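Local structure of dehalogenase (Rhodospirillaceae, 6A41) at residues R130-G142 with Y149-L163. The protein probably catalyses cofactor-independent dehalogenation of halohydrins to epoxides, on a fold shared with short-chain dehydrogenases/reductases. Residues are numbered along the deposited sequence; the frame is centred on the assembly and turned at random.
Sequences RIVFVSSAAPLRG and YVSARAAGNGLVSSL
Pro139 CG packs 3.8 Å from Arg153 CB in a strand-loop-helix unit of a Rossmann fold. Strand 130-136 and helix 149-158 run roughly antiparallel, their axes crossing at 145°. The Tyr149-to-Arg153 spacing matches the Tyr-x-x-x-Lys motif of short-chain dehydrogenases, with arginine in place of lysine. Ser136, Tyr149 and Arg153 correspond to the Ser-Tyr-Arg triad of halohydrin dehalogenases, so this is probably the active site. A water lies 2.7 Å from both Ser136 OG and Tyr149 OH. Phe133 lies against three aliphatic side chains: its CD1 is 4.0 Å from Val160 CG2, while CE2 and CZ meet the CD1 methyls of Leu159 and Leu163. Pro139 rests on the helix, its CG 3.5 Å from Ala154 N. Val150 CG1 lies 3.5 Å from Pro139 CA. The Arg153 chain bends at chi2 (-63°), which lays CG and CD along Ser136 CB. The guanidinium then has Ser136 N and Ser135 CA over one face. Arg153 NE donates almost straight to Tyr149 OH at 2.9 Å, in the guanidinium plane. NH2 bonds to Asp84 O. With an alanine at Arg153, Tyr149 OH would probably lose its NE donor and Ser136 CB the chain that packs on it. Ser135 OG donates to Asn157 OD1 at 2.6 Å, from above the carbonyl plane. A second water donates to that same OG and accepts from Arg153 NH1.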
loop_
_atom_site.group_PDB
_atom_site.type_symbol
_atom_site.label_atom_id
_atom_site.label_comp_id
_atom_site.label_asym_id
_atom_site.label_seq_id
_atom_site.Cartn_x
_atom_site.Cartn_y
_atom_site.Cartn_z
ATOM N N ARG A 130 -14.137 -19.972 3.145
ATOM C CA ARG A 130 -13.216 -19.202 2.374
ATOM C C ARG A 130 -14.023 -18.405 1.360
ATOM O O ARG A 130 -14.914 -18.957 0.686
ATOM C CB ARG A 130 -12.256 -20.093 1.589
ATOM C CG ARG A 130 -11.416 -20.986 2.401
ATOM C CD ARG A 130 -10.230 -20.189 2.858
ATOM N NE ARG A 130 -9.303 -21.048 3.579
ATOM C CZ ARG A 130 -9.417 -21.459 4.813
ATOM N NH1 ARG A 130 -10.392 -21.057 5.623
ATOM N NH2 ARG A 130 -8.489 -22.208 5.306
ATOM N N ILE A 131 -13.791 -17.127 1.250
ATOM C CA ILE A 131 -14.389 -16.366 0.169
ATOM C C ILE A 131 -13.239 -15.705 -0.654
ATOM O O ILE A 131 -12.378 -15.018 -0.024
ATOM C CB ILE A 131 -15.264 -15.214 0.720
ATOM C CG1 ILE A 131 -16.356 -15.560 1.718
ATOM C CG2 ILE A 131 -15.864 -14.395 -0.419
ATOM C CD1 ILE A 131 -17.506 -16.174 1.148
ATOM N N VAL A 132 -13.143 -15.970 -1.946
ATOM C CA VAL A 132 -12.079 -15.388 -2.796
ATOM C C VAL A 132 -12.733 -14.579 -3.897
ATOM O O VAL A 132 -13.592 -15.104 -4.635
ATOM C CB VAL A 132 -11.118 -16.424 -3.384
ATOM C CG1 VAL A 132 -10.098 -15.781 -4.360
ATOM C CG2 VAL A 132 -10.532 -17.386 -2.329
ATOM N N PHE A 133 -12.447 -13.281 -3.941
ATOM C CA PHE A 133 -12.850 -12.457 -5.036
ATOM C C PHE A 133 -11.837 -12.578 -6.135
ATOM O O PHE A 133 -10.608 -12.253 -5.943
ATOM C CB PHE A 133 -13.065 -11.005 -4.580
ATOM C CG PHE A 133 -14.226 -10.809 -3.631
ATOM C CD1 PHE A 133 -14.091 -11.073 -2.287
ATOM C CD2 PHE A 133 -15.399 -10.277 -4.055
ATOM C CE1 PHE A 133 -15.134 -10.875 -1.387
ATOM C CE2 PHE A 133 -16.474 -10.109 -3.149
ATOM C CZ PHE A 133 -16.325 -10.470 -1.843
ATOM N N VAL A 134 -12.236 -12.929 -7.315
ATOM C CA VAL A 134 -11.254 -12.865 -8.430
ATOM C C VAL A 134 -11.368 -11.479 -9.028
ATOM O O VAL A 134 -12.431 -11.120 -9.547
ATOM C CB VAL A 134 -11.501 -13.829 -9.525
ATOM C CG1 VAL A 134 -10.310 -13.887 -10.461
ATOM C CG2 VAL A 134 -11.710 -15.202 -8.897
ATOM N N SER A 135 -10.292 -10.700 -8.887
ATOM C CA SER A 135 -10.362 -9.250 -9.164
ATOM C C SER A 135 -9.159 -8.814 -10.047
ATOM O O SER A 135 -8.605 -9.660 -10.760
ATOM C CB SER A 135 -10.384 -8.422 -7.846
ATOM O OG SER A 135 -10.748 -7.069 -8.082
ATOM N N SER A 136 -8.799 -7.545 -10.000
ATOM C CA SER A 136 -7.811 -6.982 -10.856
ATOM C C SER A 136 -6.712 -6.300 -10.117
ATOM O O SER A 136 -7.006 -5.731 -9.042
ATOM C CB SER A 136 -8.458 -6.036 -11.848
ATOM O OG SER A 136 -7.500 -5.356 -12.613
ATOM N N ALA A 137 -5.469 -6.410 -10.590
ATOM C CA ALA A 137 -4.375 -5.590 -10.078
ATOM C C ALA A 137 -4.454 -4.097 -10.555
ATOM O O ALA A 137 -3.636 -3.282 -10.127
ATOM C CB ALA A 137 -2.957 -6.166 -10.387
ATOM N N ALA A 138 -5.324 -3.805 -11.522
ATOM C CA ALA A 138 -5.268 -2.521 -12.119
ATOM C C ALA A 138 -5.338 -1.337 -11.109
ATOM O O ALA A 138 -4.551 -0.410 -11.258
ATOM C CB ALA A 138 -6.346 -2.312 -13.118
ATOM N N PRO A 139 -6.209 -1.423 -10.067
ATOM C CA PRO A 139 -6.246 -0.314 -9.100
ATOM C C PRO A 139 -4.957 -0.059 -8.379
ATOM O O PRO A 139 -4.758 1.062 -7.868
ATOM C CB PRO A 139 -7.303 -0.775 -8.102
ATOM C CG PRO A 139 -8.128 -1.697 -8.862
ATOM C CD PRO A 139 -7.191 -2.420 -9.744
ATOM N N LEU A 140 -4.053 -1.057 -8.357
ATOM C CA LEU A 140 -2.762 -0.867 -7.650
ATOM C C LEU A 140 -1.818 0.072 -8.420
ATOM O O LEU A 140 -0.784 0.492 -7.869
ATOM C CB LEU A 140 -2.084 -2.221 -7.396
ATOM C CG LEU A 140 -2.941 -3.088 -6.446
ATOM C CD1 LEU A 140 -2.350 -4.549 -6.424
ATOM C CD2 LEU A 140 -3.189 -2.436 -5.113
ATOM N N ARG A 141 -2.055 0.280 -9.676
ATOM C CA ARG A 141 -1.256 1.195 -10.497
ATOM C C ARG A 141 -2.051 2.305 -11.198
ATOM O O ARG A 141 -1.475 3.388 -11.501
ATOM C CB ARG A 141 -0.518 0.383 -11.566
ATOM C CG ARG A 141 0.562 -0.571 -11.056
ATOM C CD ARG A 141 1.732 0.208 -10.455
ATOM N NE ARG A 141 2.753 -0.677 -9.843
ATOM C CZ ARG A 141 2.782 -1.072 -8.561
ATOM N NH1 ARG A 141 1.832 -0.732 -7.706
ATOM N NH2 ARG A 141 3.795 -1.812 -8.107
ATOM N N GLY A 142 -3.309 2.039 -11.582
ATOM C CA GLY A 142 -4.077 2.969 -12.346
ATOM C C GLY A 142 -3.787 2.851 -13.840
ATOM O O GLY A 142 -2.676 2.437 -14.309
ATOM N N TYR A 149 -13.573 1.357 -15.260
ATOM C CA TYR A 149 -13.225 -0.023 -15.030
ATOM C C TYR A 149 -12.363 -0.172 -13.738
ATOM O O TYR A 149 -12.609 -1.046 -12.879
ATOM C CB TYR A 149 -12.455 -0.581 -16.213
ATOM C CG TYR A 149 -11.991 -1.992 -15.929
ATOM C CD1 TYR A 149 -12.850 -3.082 -15.986
ATOM C CD2 TYR A 149 -10.699 -2.254 -15.509
ATOM C CE1 TYR A 149 -12.385 -4.375 -15.682
ATOM C CE2 TYR A 149 -10.312 -3.549 -15.196
ATOM C CZ TYR A 149 -11.159 -4.576 -15.319
ATOM O OH TYR A 149 -10.716 -5.853 -14.971
ATOM N N VAL A 150 -11.354 0.654 -13.603
ATOM C CA VAL A 150 -10.389 0.509 -12.511
ATOM C C VAL A 150 -11.104 0.781 -11.181
ATOM O O VAL A 150 -10.902 0.127 -10.159
ATOM C CB VAL A 150 -9.143 1.423 -12.733
ATOM C CG1 VAL A 150 -8.196 1.307 -11.549
ATOM C CG2 VAL A 150 -8.401 0.997 -13.991
ATOM N N SER A 151 -11.930 1.816 -11.210
ATOM C CA SER A 151 -12.678 2.223 -10.052
ATOM C C SER A 151 -13.618 1.102 -9.600
ATOM O O SER A 151 -13.713 0.802 -8.399
ATOM C CB SER A 151 -13.489 3.541 -10.352
ATOM O OG SER A 151 -14.418 3.802 -9.233
ATOM N N ALA A 152 -14.292 0.449 -10.530
ATOM C CA ALA A 152 -15.187 -0.634 -10.142
ATOM C C ALA A 152 -14.400 -1.818 -9.590
ATOM O O ALA A 152 -14.852 -2.439 -8.672
ATOM C CB ALA A 152 -16.011 -1.081 -11.341
ATOM N N ARG A 153 -13.219 -2.131 -10.132
ATOM C CA ARG A 153 -12.342 -3.182 -9.543
ATOM C C ARG A 153 -11.892 -2.740 -8.168
ATOM O O ARG A 153 -11.771 -3.529 -7.274
ATOM C CB ARG A 153 -11.123 -3.370 -10.404
ATOM C CG ARG A 153 -11.435 -4.156 -11.656
ATOM C CD ARG A 153 -11.902 -5.555 -11.359
ATOM N NE ARG A 153 -11.995 -6.473 -12.480
ATOM C CZ ARG A 153 -12.578 -7.678 -12.381
ATOM N NH1 ARG A 153 -13.209 -8.084 -11.277
ATOM N NH2 ARG A 153 -12.601 -8.441 -13.418
ATOM N N ALA A 154 -11.570 -1.455 -8.030
ATOM C CA ALA A 154 -11.222 -0.949 -6.675
ATOM C C ALA A 154 -12.385 -1.183 -5.670
ATOM O O ALA A 154 -12.118 -1.409 -4.526
ATOM C CB ALA A 154 -10.893 0.529 -6.708
ATOM N N ALA A 155 -13.632 -0.989 -6.117
ATOM C CA ALA A 155 -14.810 -1.193 -5.231
ATOM C C ALA A 155 -14.859 -2.631 -4.789
ATOM O O ALA A 155 -15.093 -2.912 -3.609
ATOM C CB ALA A 155 -16.107 -0.804 -5.924
ATOM N N GLY A 156 -14.570 -3.509 -5.717
ATOM C CA GLY A 156 -14.514 -4.941 -5.424
ATOM C C GLY A 156 -13.459 -5.228 -4.380
ATOM O O GLY A 156 -13.720 -5.911 -3.344
ATOM N N ASN A 157 -12.226 -4.801 -4.672
ATOM C CA ASN A 157 -11.135 -5.005 -3.756
ATOM C C ASN A 157 -11.458 -4.398 -2.377
ATOM O O ASN A 157 -11.000 -4.867 -1.362
ATOM C CB ASN A 157 -9.809 -4.392 -4.281
ATOM C CG ASN A 157 -9.252 -5.154 -5.468
ATOM O OD1 ASN A 157 -9.704 -6.256 -5.793
ATOM N ND2 ASN A 157 -8.307 -4.559 -6.163
ATOM N N GLY A 158 -12.158 -3.303 -2.391
ATOM C CA GLY A 158 -12.553 -2.559 -1.189
ATOM C C GLY A 158 -13.646 -3.215 -0.304
ATOM O O GLY A 158 -13.772 -2.773 0.842
ATOM N N LEU A 159 -14.216 -4.315 -0.738
ATOM C CA LEU A 159 -15.019 -5.157 0.197
ATOM C C LEU A 159 -14.193 -6.047 1.159
ATOM O O LEU A 159 -14.648 -6.379 2.246
ATOM C CB LEU A 159 -15.921 -6.010 -0.597
ATOM C CG LEU A 159 -17.000 -5.254 -1.386
ATOM C CD1 LEU A 159 -17.560 -6.238 -2.358
ATOM C CD2 LEU A 159 -18.086 -4.858 -0.406
ATOM N N VAL A 160 -12.951 -6.355 0.773
ATOM C CA VAL A 160 -12.235 -7.484 1.275
ATOM C C VAL A 160 -11.844 -7.315 2.711
ATOM O O VAL A 160 -12.236 -8.170 3.510
ATOM C CB VAL A 160 -11.048 -7.773 0.352
ATOM C CG1 VAL A 160 -10.084 -8.777 0.924
ATOM C CG2 VAL A 160 -11.542 -8.328 -1.011
ATOM N N SER A 161 -11.155 -6.219 3.072
ATOM C CA SER A 161 -10.715 -6.144 4.436
ATOM C C SER A 161 -11.881 -5.965 5.445
ATOM O O SER A 161 -11.833 -6.450 6.601
ATOM C CB SER A 161 -9.671 -5.061 4.589
ATOM O OG SER A 161 -10.164 -3.798 4.256
ATOM N N SER A 162 -12.925 -5.276 5.020
ATOM C CA SER A 162 -14.167 -5.085 5.888
ATOM C C SER A 162 -14.897 -6.393 6.094
ATOM O O SER A 162 -15.271 -6.736 7.231
ATOM C CB SER A 162 -15.128 -4.017 5.268
ATOM O OG SER A 162 -14.460 -2.811 5.148
ATOM N N LEU A 163 -15.069 -7.155 5.006
ATOM C CA LEU A 163 -15.701 -8.461 5.192
ATOM C C LEU A 163 -14.822 -9.424 5.968
ATOM O O LEU A 163 -15.320 -10.230 6.750
ATOM C CB LEU A 163 -16.069 -9.042 3.869
ATOM C CG LEU A 163 -17.225 -8.315 3.121
ATOM C CD1 LEU A 163 -17.573 -8.949 1.835
ATOM C CD2 LEU A 163 -18.425 -8.219 4.034
HETATM O O HOH W 1 -13.431 -6.814 -8.698
HETATM O O HOH W 2 -8.067 -6.145 -15.118
#